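Local coordinates for AT5g51070/K3K7_27 (Arabidopsis thaliana, PDB 5GKM), which is a Clp-family chaperone whose N-terminal domain is the part present here and whose full-length form probably binds and hydrolyses ATP, at residues A17-F20 against S21-E24. Numbering follows the deposited sequence. Where two conformers were deposited one is given.
Sequences AIIF and SQKE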
ATOM      1  N   ALA A  17      -5.273  -3.963   5.637  1.00 11.31           N
ATOM      2  CA  ALA A  17      -4.631  -3.646   4.389  1.00 11.48           C
ATOM      3  C   ALA A  17      -3.225  -4.232   4.303  1.00 11.51           C
ATOM      4  O   ALA A  17      -2.777  -4.633   3.287  1.00 11.31           O
ATOM      5  CB  ALA A  17      -4.558  -2.120   4.192  1.00 11.21           C
ATOM      6  N   ILE A  18      -2.549  -4.170   5.422  1.00 12.13           N
ATOM      7  CA  ILE A  18      -1.208  -4.750   5.484  1.00 11.90           C
ATOM      8  C   ILE A  18      -1.189  -6.286   5.288  1.00 11.84           C
ATOM      9  O   ILE A  18      -0.446  -6.797   4.526  1.00 12.40           O
ATOM     10  CB  ILE A  18      -0.496  -4.347   6.783  1.00 12.12           C
ATOM     11  CG1 ILE A  18      -0.269  -2.858   6.759  1.00 12.31           C
ATOM     12  CG2 ILE A  18       0.810  -5.085   6.950  1.00 13.64           C
ATOM     13  CD1 ILE A  18       0.211  -2.316   8.057  1.00 14.43           C
ATOM     14  N   ILE A  19      -2.096  -6.945   5.972  1.00 12.25           N
ATOM     15  CA  ILE A  19      -2.255  -8.379   5.770  1.00 13.06           C
ATOM     16  C   ILE A  19      -2.640  -8.686   4.314  1.00 12.13           C
ATOM     17  O   ILE A  19      -2.177  -9.627   3.736  1.00 14.00           O
ATOM     18  CB  ILE A  19      -3.304  -8.926   6.749  1.00 15.10           C
ATOM     19  CG1 ILE A  19      -2.738  -8.888   8.153  1.00 15.11           C
ATOM     20  CG2 ILE A  19      -3.724 -10.325   6.390  1.00 17.66           C
ATOM     21  CD1 ILE A  19      -3.750  -9.027   9.250  1.00 17.17           C
ATOM     22  N   PHE A  20      -3.527  -7.889   3.751  1.00 11.95           N
ATOM     23  CA  PHE A  20      -3.934  -8.108   2.378  1.00 12.18           C
ATOM     24  C   PHE A  20      -2.746  -7.905   1.484  1.00 12.84           C
ATOM     25  O   PHE A  20      -2.681  -8.475   0.489  1.00 13.50           O
ATOM     26  CB  PHE A  20      -5.112  -7.247   1.915  1.00 11.80           C
ATOM     27  CG  PHE A  20      -6.410  -7.546   2.597  1.00 12.08           C
ATOM     28  CD1 PHE A  20      -6.597  -8.695   3.296  1.00 12.42           C
ATOM     29  CD2 PHE A  20      -7.461  -6.687   2.484  1.00 13.26           C
ATOM     30  CE1 PHE A  20      -7.797  -8.950   3.925  1.00 12.56           C
ATOM     31  CE2 PHE A  20      -8.671  -6.942   3.074  1.00 13.13           C
ATOM     32  CZ  PHE A  20      -8.839  -8.071   3.815  1.00 13.34           C
ATOM     33  N   SER A  21      -1.884  -6.972   1.878  1.00 11.88           N
ATOM     34  CA  SER A  21      -0.653  -6.794   0.954  0.80 11.55           C
ATOM     35  C   SER A  21       0.303  -8.066   0.757  1.00 12.39           C
ATOM     36  O   SER A  21       0.742  -8.366  -0.262  1.00 12.01           O
ATOM     37  CB  SER A  21       0.178  -5.571   1.380  0.80 10.70           C
ATOM     38  OG  SER A  21       0.963  -5.791   2.559  0.80 10.70           O
ATOM     39  N   GLN A  22       0.303  -8.756   1.890  1.00 12.13           N
ATOM     40  CA  GLN A  22       0.967 -10.047   1.992  1.00 13.84           C
ATOM     41  C   GLN A  22       0.269 -11.096   1.135  1.00 13.76           C
ATOM     42  O   GLN A  22       0.891 -11.753   0.390  1.00 14.14           O
ATOM     43  CB  GLN A  22       1.080 -10.513   3.415  1.00 13.03           C
ATOM     44  CG  GLN A  22       1.957  -9.628   4.291  1.00 13.24           C
ATOM     45  CD  GLN A  22       1.886 -10.005   5.749  1.00 13.86           C
ATOM     46  OE1 GLN A  22       0.862 -10.062   6.325  1.00 16.52           O
ATOM     47  NE2 GLN A  22       3.001 -10.292   6.304  1.00 15.46           N
ATOM     48  N   LYS A  23      -1.040 -11.135   1.238  1.00 12.36           N
ATOM     49  CA  LYS A  23      -1.786 -12.027   0.384  1.00 14.69           C
ATOM     50  C   LYS A  23      -1.644 -11.703  -1.077  1.00 14.31           C
ATOM     51  O   LYS A  23      -1.529 -12.568  -1.869  1.00 15.48           O
ATOM     52  CB  LYS A  23      -3.254 -11.995   0.695  1.00 16.88           C
ATOM     53  CG  LYS A  23      -3.576 -12.334   2.100  1.00 18.38           C
ATOM     54  CD  LYS A  23      -3.275 -13.767   2.459  1.00 21.61           C
ATOM     55  CE  LYS A  23      -3.784 -14.801   1.459  1.00 23.76           C
ATOM     56  NZ  LYS A  23      -5.216 -14.694   1.126  1.00 24.37           N
ATOM     57  N   GLU A  24      -1.701 -10.430  -1.420  1.00 13.23           N
ATOM     58  CA  GLU A  24      -1.576 -10.034  -2.797  1.00 12.75           C
ATOM     59  C   GLU A  24      -0.224 -10.370  -3.399  1.00 13.01           C
ATOM     60  O   GLU A  24      -0.135 -10.767  -4.510  1.00 14.71           O
ATOM     61  CB  GLU A  24      -1.879  -8.560  -2.998  1.00 13.55           C
ATOM     62  CG  GLU A  24      -3.313  -8.202  -2.671  1.00 14.37           C
ATOM     63  CD  GLU A  24      -4.343  -8.753  -3.641  1.00 16.91           C
ATOM     64  OE1 GLU A  24      -4.143  -8.752  -4.813  1.00 16.83           O
ATOM     65  OE2 GLU A  24      -5.370  -9.173  -3.181  1.00 23.37           O
TER
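Ser21 turns its hydroxyl back against the preceding turn of helix 12-27, where OG lies 2.6 Å from Ile18 O. Ser21 was modelled in two conformers; in this one chi1 of 75° sets OG between the backbone N and the carbonyl carbon, a rotamer from which a helical serine can bond a carbonyl of the turn before. OG sits in the carbonyl plane on a lone pair of Ile18 O, with a C=O...OG angle of 131°. Gln22 N reaches Ile18 O only weakly, at 3.4 Å, so the serine shares an acceptor that the main chain grips loosely. A small polar residue suits this buried site, since in this conformer the hydroxyl finds a partner within its own helix while Val33 packs beside it.

Gln22 takes the neighbouring flank. Its chain runs extended beyond CG, passing Ile18 O and laying OE1 alongside Ile19, 3.6 Å from Ile19 CA. NE2 leaves the helix to bond Met93 O in the loop ahead of helix 97-112, and the side chain touches Phe95.

With chi1 at -64°, Glu24 CG stands 3.2 Å from Phe20 O. That carbonyl oxygen, Phe20 O, accepts Glu24 N at 2.9 Å. The bend at chi2 then turns the carboxylate aside, to a salt bridge with Arg63 on helix 59-71. Lys23 is bent at chi2, chi3 and chi4, and its CG rests 3.5 Å from Ile19 O; a long charged chain fits this exposed side.

Side chains of 21-24 thus meet mainly the carbonyl rim of 17-20, not its side chains. In the all-helical Clp N-terminal domain, Ser21 in this conformer bonds within helix 12-27, while Gln22 and Glu24 join that helix to Met93 and Arg63, the latter pairing probably favouring an ionised Glu24.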